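Local coordinates for malonyl CoA-acyl carrier protein transacylase (Mycobacterium tuberculosis, PDB 2QC3), which catalyses transfer of the malonyl group from malonyl-CoA to holo-acyl carrier protein, supplying malonyl-ACP for fatty acid biosynthesis, at residues D29-W34 / I64-L69; D85-G90 / A256-H261; G103-D108 / A236-L241; S145-E148 / V153-N156. All coordinates share one frame; numbering follows the deposited sequence.

In the fold
All four contacts are carried mainly by apolar side chains, and no hydrogen bond crosses any of them. Contacts 1, 2 and 3 are buried packing around the parallel sheet. Contact 1 joins two helices, contact 2 a sheet strand to a helix, and contact 3 an interhelix turn to a helix. Contacts 1 and 3 touch, because W34 lies against A107 and D108 at the start of helix 107-125. Contact 4, only partly buried, belongs to the mixed sheet on the other side of the chain's centre from contact 1. An aromatic ring carries contact 1, branched aliphatic chains contact 2, a thioether contact 3 and a leucine methyl on a proline ring contact 4.

Contact 1. Residues D29-W34 / I64-L69; sequences DQIAAW and IVAATL
The indole of W34 reaches from helix 27-37 to the backbone and side chains of helix 57-77, and most of the apolar packing in this contact is its work. CE3 of W34 lies 4.0 Å from CB of A66, while its CH2 comes to 3.6 Å from CB of L69, which it meets obliquely. The ring can reach across because CG of W34 stands anti to its carbonyl carbon (chi1 -63°), on a bond already directed at the other helix. I31 adds a looser touch, its CD1 4.3 Å from CB of A66.

A second kind of approach involves a backbone carbonyl. O of A66 sits at the ring edge, near the indole plane, 3.4 Å from CZ3 of W34. On one ring face lies O of Q30, from the preceding turn, 3.2 Å above the plane and offset toward the rim.

The two helix segments run roughly antiparallel, at 146°, with axes 11.1 Å apart, a spacing bridged by a large aromatic side chain meeting small alanine. With no hydrogen bond between the segments, this buried helix pair relies on shape and dispersion, helped perhaps by the weakly positive ring edge facing the A66 carbonyl.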
loop_
_atom_site.group_PDB
_atom_site.type_symbol
_atom_site.label_atom_id
_atom_site.label_comp_id
_atom_site.label_asym_id
_atom_site.label_seq_id
_atom_site.Cartn_x
_atom_site.Cartn_y
_atom_site.Cartn_z
ATOM N N ASP A 29 -22.615 -0.218 7.292
ATOM C CA ASP A 29 -22.788 1.148 7.758
ATOM C C ASP A 29 -21.515 1.974 7.610
ATOM O O ASP A 29 -21.574 3.162 7.289
ATOM C CB ASP A 29 -23.246 1.139 9.215
ATOM C CG ASP A 29 -23.530 2.522 9.741
ATOM O OD1 ASP A 29 -22.566 3.251 10.054
ATOM O OD2 ASP A 29 -24.723 2.884 9.834
ATOM N N GLN A 30 -20.365 1.350 7.848
ATOM C CA GLN A 30 -19.090 2.042 7.717
ATOM C C GLN A 30 -18.776 2.329 6.253
ATOM O O GLN A 30 -18.286 3.407 5.920
ATOM C CB GLN A 30 -17.968 1.215 8.347
ATOM C CG GLN A 30 -17.630 1.646 9.761
ATOM C CD GLN A 30 -16.919 0.568 10.551
ATOM O OE1 GLN A 30 -15.916 0.011 10.107
ATOM N NE2 GLN A 30 -17.438 0.268 11.735
ATOM N N ILE A 31 -19.063 1.367 5.383
ATOM C CA ILE A 31 -18.818 1.541 3.956
ATOM C C ILE A 31 -19.674 2.684 3.423
ATOM O O ILE A 31 -19.284 3.380 2.482
ATOM C CB ILE A 31 -19.138 0.250 3.163
ATOM C CG1 ILE A 31 -18.046 -0.789 3.402
ATOM C CG2 ILE A 31 -19.233 0.552 1.674
ATOM C CD1 ILE A 31 -16.676 -0.358 2.900
ATOM N N ALA A 32 -20.843 2.874 4.030
ATOM C CA ALA A 32 -21.741 3.943 3.618
ATOM C C ALA A 32 -21.095 5.263 4.009
ATOM O O ALA A 32 -21.049 6.201 3.220
ATOM C CB ALA A 32 -23.098 3.794 4.305
ATOM N N ALA A 33 -20.585 5.317 5.234
ATOM C CA ALA A 33 -19.924 6.510 5.741
ATOM C C ALA A 33 -18.672 6.826 4.925
ATOM O O ALA A 33 -18.373 7.992 4.656
ATOM C CB ALA A 33 -19.557 6.316 7.206
ATOM N N TRP A 34 -17.944 5.783 4.534
ATOM C CA TRP A 34 -16.721 5.954 3.756
ATOM C C TRP A 34 -17.021 6.268 2.295
ATOM O O TRP A 34 -16.250 6.971 1.633
ATOM C CB TRP A 34 -15.843 4.700 3.865
ATOM C CG TRP A 34 -15.371 4.439 5.269
ATOM C CD1 TRP A 34 -15.403 5.313 6.315
ATOM C CD2 TRP A 34 -14.782 3.230 5.775
ATOM N NE1 TRP A 34 -14.873 4.729 7.439
ATOM C CE2 TRP A 34 -14.480 3.453 7.138
ATOM C CE3 TRP A 34 -14.474 1.987 5.209
ATOM C CZ2 TRP A 34 -13.891 2.475 7.948
ATOM C CZ3 TRP A 34 -13.883 1.011 6.017
ATOM C CH2 TRP A 34 -13.596 1.265 7.371
ATOM N N ILE A 64 -9.097 -0.484 -1.650
ATOM C CA ILE A 64 -8.115 -1.275 -0.918
ATOM C C ILE A 64 -8.000 -0.797 0.526
ATOM O O ILE A 64 -7.962 -1.612 1.450
ATOM C CB ILE A 64 -6.728 -1.212 -1.590
ATOM C CG1 ILE A 64 -6.776 -1.959 -2.924
ATOM C CG2 ILE A 64 -5.659 -1.833 -0.677
ATOM C CD1 ILE A 64 -5.548 -1.752 -3.784
ATOM N N VAL A 65 -7.941 0.519 0.720
ATOM C CA VAL A 65 -7.849 1.080 2.062
ATOM C C VAL A 65 -9.122 0.738 2.834
ATOM O O VAL A 65 -9.066 0.423 4.021
ATOM C CB VAL A 65 -7.655 2.629 2.028
ATOM C CG1 VAL A 65 -7.824 3.212 3.426
ATOM C CG2 VAL A 65 -6.263 2.968 1.502
ATOM N N ALA A 66 -10.268 0.788 2.152
ATOM C CA ALA A 66 -11.549 0.472 2.792
ATOM C C ALA A 66 -11.571 -0.981 3.290
ATOM O O ALA A 66 -11.992 -1.255 4.412
ATOM C CB ALA A 66 -12.709 0.709 1.808
ATOM N N ALA A 67 -11.118 -1.903 2.450
ATOM C CA ALA A 67 -11.079 -3.317 2.811
ATOM C C ALA A 67 -10.167 -3.500 4.019
ATOM O O ALA A 67 -10.501 -4.217 4.971
ATOM C CB ALA A 67 -10.560 -4.140 1.645
ATOM N N THR A 68 -9.015 -2.840 3.976
ATOM C CA THR A 68 -8.058 -2.937 5.064
ATOM C C THR A 68 -8.603 -2.462 6.397
ATOM O O THR A 68 -8.452 -3.144 7.415
ATOM C CB THR A 68 -6.753 -2.162 4.759
ATOM O OG1 THR A 68 -6.049 -2.830 3.709
ATOM C CG2 THR A 68 -5.847 -2.112 6.000
ATOM N N LEU A 69 -9.246 -1.302 6.388
ATOM C CA LEU A 69 -9.776 -0.743 7.614
ATOM C C LEU A 69 -11.004 -1.469 8.157
ATOM O O LEU A 69 -11.227 -1.472 9.363
ATOM C CB LEU A 69 -10.036 0.757 7.426
ATOM C CG LEU A 69 -8.748 1.490 6.998
ATOM C CD1 LEU A 69 -8.976 3.000 6.944
ATOM C CD2 LEU A 69 -7.616 1.151 7.979
#

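Contact 2. Residues D85-G90 / A256-H261; sequences DVIVAG and ATLREH
I87 on strand 86-90 and L258 on helix 251-260 form the apolar heart of this contact. CD2 of L258 does the touching for the helix: it lies 3.4 Å from CG2 of I87, closer than usual for two carbons, and 4.0 Å from CD1 of I87. One leucine methyl thus meets both branches. A chi1 of -163° leaves CG2 of I87 between its backbone N and carbonyl carbon, where it meets that methyl. L223 packs on both residues.

The imidazole of H261, just past the end of the helix, makes a marginal contact, its CD2 4.5 Å from CG1 of I87.

No hydrogen bond joins the two segments; the side-chain bond of H261 is made inside its own segment. ND1 of H261 donates to O of T257 over 2.9 Å, a bent bond (138° at the hydrogen) with the acceptor 28° out of the ring plane.

Strand 86-90 leads into a GxSxG sequence consistent with a nucleophile elbow, which includes S92, the active-site serine by similarity. The chemistry implies a helix laid on the sheet by close aliphatic packing, while the imidazole at its border finds a carbonyl of the preceding helical turn.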
loop_
_atom_site.group_PDB
_atom_site.type_symbol
_atom_site.label_atom_id
_atom_site.label_comp_id
_atom_site.label_asym_id
_atom_site.label_seq_id
_atom_site.Cartn_x
_atom_site.Cartn_y
_atom_site.Cartn_z
ATOM N N ASP A 85 1.868 -5.267 21.795
ATOM C CA ASP A 85 2.637 -4.273 21.059
ATOM C C ASP A 85 2.723 -4.604 19.582
ATOM O O ASP A 85 2.920 -5.758 19.192
ATOM C CB ASP A 85 4.045 -4.129 21.630
ATOM C CG ASP A 85 4.085 -3.224 22.839
ATOM O OD1 ASP A 85 4.027 -3.742 23.973
ATOM O OD2 ASP A 85 4.157 -1.991 22.649
ATOM N N VAL A 86 2.572 -3.578 18.758
ATOM C CA VAL A 86 2.621 -3.766 17.324
ATOM C C VAL A 86 3.537 -2.763 16.628
ATOM O O VAL A 86 3.921 -1.741 17.195
ATOM C CB VAL A 86 1.212 -3.637 16.711
ATOM C CG1 VAL A 86 0.259 -4.620 17.370
ATOM C CG2 VAL A 86 0.705 -2.204 16.870
ATOM N N ILE A 87 3.896 -3.084 15.394
ATOM C CA ILE A 87 4.718 -2.212 14.571
ATOM C C ILE A 87 3.894 -2.213 13.282
ATOM O O ILE A 87 3.519 -3.276 12.786
ATOM C CB ILE A 87 6.140 -2.804 14.365
ATOM C CG1 ILE A 87 7.101 -1.717 13.876
ATOM C CG2 ILE A 87 6.100 -3.978 13.407
ATOM C CD1 ILE A 87 6.678 -1.033 12.616
ATOM N N VAL A 88 3.570 -1.028 12.770
ATOM C CA VAL A 88 2.742 -0.920 11.571
ATOM C C VAL A 88 3.506 -0.465 10.337
ATOM O O VAL A 88 4.413 0.359 10.423
ATOM C CB VAL A 88 1.569 0.071 11.807
ATOM C CG1 VAL A 88 0.520 -0.065 10.710
ATOM C CG2 VAL A 88 0.952 -0.167 13.171
ATOM N N ALA A 89 3.122 -1.005 9.185
ATOM C CA ALA A 89 3.750 -0.635 7.920
ATOM C C ALA A 89 2.818 -0.945 6.753
ATOM O O ALA A 89 2.106 -1.957 6.775
ATOM C CB ALA A 89 5.069 -1.377 7.744
ATOM N N GLY A 90 2.814 -0.076 5.746
ATOM C CA GLY A 90 1.980 -0.303 4.587
ATOM C C GLY A 90 2.786 -0.086 3.319
ATOM O O GLY A 90 3.787 0.608 3.308
ATOM N N ALA A 256 13.625 -4.551 6.747
ATOM C CA ALA A 256 14.915 -4.578 7.432
ATOM C C ALA A 256 14.713 -3.997 8.828
ATOM O O ALA A 256 15.309 -4.459 9.799
ATOM C CB ALA A 256 15.947 -3.749 6.659
ATOM N N THR A 257 13.858 -2.987 8.924
ATOM C CA THR A 257 13.573 -2.366 10.211
ATOM C C THR A 257 12.760 -3.307 11.099
ATOM O O THR A 257 12.924 -3.318 12.320
ATOM C CB THR A 257 12.808 -1.040 10.030
ATOM O OG1 THR A 257 13.636 -0.109 9.317
ATOM C CG2 THR A 257 12.432 -0.449 11.389
ATOM N N LEU A 258 11.880 -4.092 10.490
ATOM C CA LEU A 258 11.071 -5.042 11.248
ATOM C C LEU A 258 12.004 -6.058 11.898
ATOM O O LEU A 258 11.808 -6.457 13.047
ATOM C CB LEU A 258 10.085 -5.762 10.326
ATOM C CG LEU A 258 9.022 -4.875 9.671
ATOM C CD1 LEU A 258 8.180 -5.701 8.701
ATOM C CD2 LEU A 258 8.145 -4.253 10.757
ATOM N N ARG A 259 13.027 -6.459 11.151
ATOM C CA ARG A 259 14.013 -7.418 11.630
ATOM C C ARG A 259 14.698 -6.854 12.878
ATOM O O ARG A 259 14.928 -7.572 13.856
ATOM C CB ARG A 259 15.047 -7.687 10.533
ATOM C CG ARG A 259 15.773 -9.015 10.660
ATOM C CD ARG A 259 16.790 -9.199 9.543
ATOM N NE ARG A 259 16.261 -8.793 8.242
ATOM C CZ ARG A 259 16.911 -8.937 7.089
ATOM N NH1 ARG A 259 18.119 -9.485 7.069
ATOM N NH2 ARG A 259 16.362 -8.515 5.958
ATOM N N GLU A 260 15.014 -5.563 12.837
ATOM C CA GLU A 260 15.659 -4.895 13.963
ATOM C C GLU A 260 14.855 -5.064 15.247
ATOM O O GLU A 260 15.421 -5.222 16.327
ATOM C CB GLU A 260 15.835 -3.405 13.669
ATOM C CG GLU A 260 17.038 -3.076 12.806
ATOM C CD GLU A 260 17.144 -1.591 12.523
ATOM O OE1 GLU A 260 16.948 -0.795 13.466
ATOM O OE2 GLU A 260 17.427 -1.218 11.364
ATOM N N HIS A 261 13.534 -5.018 15.124
ATOM C CA HIS A 261 12.654 -5.182 16.272
ATOM C C HIS A 261 12.451 -6.664 16.546
ATOM O O HIS A 261 12.936 -7.516 15.798
ATOM C CB HIS A 261 11.304 -4.520 15.999
ATOM C CG HIS A 261 11.376 -3.033 15.863
ATOM N ND1 HIS A 261 12.219 -2.407 14.971
ATOM C CD2 HIS A 261 10.717 -2.044 16.513
ATOM C CE1 HIS A 261 12.079 -1.098 15.077
ATOM N NE2 HIS A 261 11.172 -0.853 16.007
#

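Contact 3. Residues G103-D108 / A236-L241; sequences GVIAAD and AAMDTL
A turn between two helices meets helix 234-243 here. Helix 94-101 ends in a Schellman motif with G103 at C-prime, V104 N bonding to Y99 O and G103 N to A100 O, and the chain then passes through V104 and I105 to A106, the N-cap position of helix 107-125.

V104 and I105 both direct their side chains at the opposing helix, where the thioether of M238 receives them. SD of M238 is 4.0 Å from CG1 of V104 and equally 4.0 Å from CG2 of I105, so the sulfur touches both. CE of M238 continues along I105, 4.1 Å from CG2 of I105. M238 gets there through a chain bent at chi2 (-51°) and chi3 (-76°), which carries the sulfur toward the turn although the side chain does not start out in that direction. V104 and M238 lie alongside one another, pointing opposite ways, whereas I105 meets the methionine at a slant.

Y99 packs on V104, I105 and M238, and its hydroxyl hydrogen-bonds to O of A237. The chemistry is that of a buried apolar junction in which a polarisable sulfur rests against two adjacent branched side chains, with the nearby tyrosine adding a polar tie.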
loop_
_atom_site.group_PDB
_atom_site.type_symbol
_atom_site.label_atom_id
_atom_site.label_comp_id
_atom_site.label_asym_id
_atom_site.label_seq_id
_atom_site.Cartn_x
_atom_site.Cartn_y
_atom_site.Cartn_z
ATOM N N GLY A 103 -3.250 5.002 14.249
ATOM C CA GLY A 103 -3.903 6.135 14.884
ATOM C C GLY A 103 -3.561 7.550 14.450
ATOM O O GLY A 103 -3.908 8.508 15.140
ATOM N N VAL A 104 -2.905 7.707 13.307
ATOM C CA VAL A 104 -2.552 9.042 12.845
ATOM C C VAL A 104 -3.754 9.756 12.243
ATOM O O VAL A 104 -3.904 10.966 12.399
ATOM C CB VAL A 104 -1.408 8.974 11.815
ATOM C CG1 VAL A 104 -1.145 10.351 11.217
ATOM C CG2 VAL A 104 -0.152 8.456 12.494
ATOM N N ILE A 105 -4.614 9.001 11.563
ATOM C CA ILE A 105 -5.802 9.562 10.930
ATOM C C ILE A 105 -7.017 8.657 11.121
ATOM O O ILE A 105 -6.876 7.443 11.279
ATOM C CB ILE A 105 -5.585 9.761 9.406
ATOM C CG1 ILE A 105 -5.145 8.441 8.767
ATOM C CG2 ILE A 105 -4.548 10.853 9.157
ATOM C CD1 ILE A 105 -4.893 8.533 7.263
ATOM N N ALA A 106 -8.208 9.253 11.098
ATOM C CA ALA A 106 -9.456 8.505 11.251
ATOM C C ALA A 106 -9.701 7.677 9.995
ATOM O O ALA A 106 -9.257 8.049 8.912
ATOM C CB ALA A 106 -10.627 9.470 11.482
ATOM N N ALA A 107 -10.412 6.559 10.144
ATOM C CA ALA A 107 -10.700 5.671 9.020
ATOM C C ALA A 107 -11.468 6.351 7.885
ATOM O O ALA A 107 -11.158 6.149 6.709
ATOM C CB ALA A 107 -11.474 4.439 9.501
ATOM N N ASP A 108 -12.472 7.146 8.233
ATOM C CA ASP A 108 -13.250 7.831 7.211
ATOM C C ASP A 108 -12.364 8.811 6.447
ATOM O O ASP A 108 -12.459 8.912 5.225
ATOM C CB ASP A 108 -14.459 8.538 7.840
ATOM C CG ASP A 108 -14.071 9.660 8.785
ATOM O OD1 ASP A 108 -13.031 9.556 9.467
ATOM O OD2 ASP A 108 -14.831 10.648 8.854
ATOM N N ALA A 236 5.314 14.873 10.829
ATOM C CA ALA A 236 6.345 14.152 10.092
ATOM C C ALA A 236 5.705 13.075 9.232
ATOM O O ALA A 236 6.038 12.923 8.059
ATOM C CB ALA A 236 7.353 13.529 11.057
ATOM N N ALA A 237 4.779 12.326 9.817
ATOM C CA ALA A 237 4.100 11.261 9.090
ATOM C C ALA A 237 3.338 11.789 7.872
ATOM O O ALA A 237 3.470 11.253 6.771
ATOM C CB ALA A 237 3.138 10.531 10.017
ATOM N N MET A 238 2.549 12.843 8.057
ATOM C CA MET A 238 1.774 13.375 6.938
ATOM C C MET A 238 2.642 13.983 5.844
ATOM O O MET A 238 2.387 13.760 4.660
ATOM C CB MET A 238 0.745 14.396 7.431
ATOM C CG MET A 238 -0.284 13.801 8.379
ATOM S SD MET A 238 -1.063 12.296 7.726
ATOM C CE MET A 238 -2.206 13.014 6.511
ATOM N N ASP A 239 3.663 14.741 6.235
ATOM C CA ASP A 239 4.563 15.351 5.258
ATOM C C ASP A 239 5.238 14.257 4.434
ATOM O O ASP A 239 5.397 14.382 3.225
ATOM C CB ASP A 239 5.638 16.198 5.955
ATOM C CG ASP A 239 5.081 17.485 6.540
ATOM O OD1 ASP A 239 3.959 17.875 6.158
ATOM O OD2 ASP A 239 5.771 18.113 7.370
ATOM N N THR A 240 5.636 13.183 5.102
ATOM C CA THR A 240 6.283 12.075 4.421
ATOM C C THR A 240 5.304 11.356 3.499
ATOM O O THR A 240 5.670 10.956 2.391
ATOM C CB THR A 240 6.872 11.084 5.437
ATOM O OG1 THR A 240 7.905 11.744 6.176
ATOM C CG2 THR A 240 7.449 9.859 4.739
ATOM N N LEU A 241 4.065 11.198 3.958
ATOM C CA LEU A 241 3.030 10.543 3.159
ATOM C C LEU A 241 2.792 11.309 1.856
ATOM O O LEU A 241 2.719 10.716 0.782
ATOM C CB LEU A 241 1.720 10.452 3.952
ATOM C CG LEU A 241 0.470 9.987 3.188
ATOM C CD1 LEU A 241 0.685 8.603 2.618
ATOM C CD2 LEU A 241 -0.727 9.993 4.105
#

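Contact 4. Residues S145-E148 / V153-N156; sequences SRLE and VPAN
L147 leaves helix 140-149 toward the start of strand 153-159, and its side chain carries the contact from the helical side. CB starts off in the direction of the strand, and CG follows anti to the carbonyl carbon, with chi1 at -60°. Neither atom touches the strand segment; they bring the branch point across. At the tip, CD1 of L147 reaches P154, 4.0 Å from its CB and 4.1 Å from its CA, so that the methyl meets one corner of the pyrrolidine ring at a slant. CD1 of L147 is also 4.5 Å from O of V153, a loose approach to the backbone, while CD2 of L147 makes no contact with the strand segment. A165 of strand 162-166 packs on L147 as well.

P154 sits at the centre of an inverse gamma turn, in which A155 N makes a weak hydrogen bond to V153 O. Next to it A155 and N156 both face V164, forming a classic beta bulge. ND2 of N156 donates to O of A155 over 2.8 Å, nearly straight at 165°, though from above the carbonyl plane.

The side chain of V153 lies about 7 Å from that of H195, an active-site residue by similarity. The contact itself is a small aliphatic one between a helix and the irregular strand following it, while the N156 amide bonds to A155 and, weakly, to H91.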
loop_
_atom_site.group_PDB
_atom_site.type_symbol
_atom_site.label_atom_id
_atom_site.label_comp_id
_atom_site.label_asym_id
_atom_site.label_seq_id
_atom_site.Cartn_x
_atom_site.Cartn_y
_atom_site.Cartn_z
ATOM N N SER A 145 21.571 -0.420 -12.592
ATOM C CA SER A 145 22.375 0.368 -13.519
ATOM C C SER A 145 21.654 0.525 -14.855
ATOM O O SER A 145 21.606 1.614 -15.425
ATOM C CB SER A 145 23.720 -0.320 -13.746
ATOM O OG SER A 145 24.405 0.245 -14.844
ATOM N N ARG A 146 21.088 -0.566 -15.355
ATOM C CA ARG A 146 20.379 -0.496 -16.618
ATOM C C ARG A 146 19.195 0.459 -16.506
ATOM O O ARG A 146 18.925 1.217 -17.430
ATOM C CB ARG A 146 19.897 -1.884 -17.050
ATOM C CG ARG A 146 19.192 -1.893 -18.410
ATOM C CD ARG A 146 20.076 -1.270 -19.489
ATOM N NE ARG A 146 19.425 -1.224 -20.796
ATOM C CZ ARG A 146 19.916 -0.582 -21.854
ATOM N NH1 ARG A 146 21.066 0.076 -21.761
ATOM N NH2 ARG A 146 19.265 -0.607 -23.009
ATOM N N LEU A 147 18.494 0.431 -15.374
ATOM C CA LEU A 147 17.352 1.320 -15.194
ATOM C C LEU A 147 17.757 2.791 -15.326
ATOM O O LEU A 147 17.088 3.562 -16.011
ATOM C CB LEU A 147 16.675 1.095 -13.831
ATOM C CG LEU A 147 16.089 -0.282 -13.481
ATOM C CD1 LEU A 147 15.168 -0.136 -12.258
ATOM C CD2 LEU A 147 15.300 -0.847 -14.653
ATOM N N GLU A 148 18.843 3.183 -14.672
ATOM C CA GLU A 148 19.292 4.573 -14.753
ATOM C C GLU A 148 19.672 4.924 -16.183
ATOM O O GLU A 148 19.405 6.028 -16.640
ATOM C CB GLU A 148 20.490 4.815 -13.829
ATOM C CG GLU A 148 21.100 6.197 -13.905
ATOM C CD GLU A 148 22.522 6.164 -14.421
ATOM O OE1 GLU A 148 22.725 5.849 -15.614
ATOM O OE2 GLU A 148 23.446 6.446 -13.627
ATOM N N VAL A 153 13.004 4.738 -13.119
ATOM C CA VAL A 153 13.166 4.822 -11.679
ATOM C C VAL A 153 12.821 3.502 -10.986
ATOM O O VAL A 153 11.884 2.808 -11.392
ATOM C CB VAL A 153 12.231 5.914 -11.086
ATOM C CG1 VAL A 153 12.328 5.925 -9.576
ATOM C CG2 VAL A 153 12.599 7.284 -11.648
ATOM N N PRO A 154 13.618 3.108 -9.977
ATOM C CA PRO A 154 13.283 1.865 -9.279
ATOM C C PRO A 154 12.228 2.334 -8.269
ATOM O O PRO A 154 12.521 2.535 -7.085
ATOM C CB PRO A 154 14.605 1.457 -8.625
ATOM C CG PRO A 154 15.307 2.758 -8.420
ATOM C CD PRO A 154 15.005 3.516 -9.688
ATOM N N ALA A 155 11.011 2.538 -8.769
ATOM C CA ALA A 155 9.902 3.032 -7.960
ATOM C C ALA A 155 9.552 2.129 -6.785
ATOM O O ALA A 155 8.960 2.576 -5.811
ATOM C CB ALA A 155 8.667 3.277 -8.849
ATOM N N ASN A 156 9.917 0.856 -6.887
ATOM C CA ASN A 156 9.690 -0.099 -5.806
ATOM C C ASN A 156 10.980 -0.888 -5.602
ATOM O O ASN A 156 11.593 -1.342 -6.575
ATOM C CB ASN A 156 8.606 -1.129 -6.150
ATOM C CG ASN A 156 7.186 -0.661 -5.872
ATOM O OD1 ASN A 156 6.294 -1.498 -5.707
ATOM N ND2 ASN A 156 6.956 0.648 -5.846
#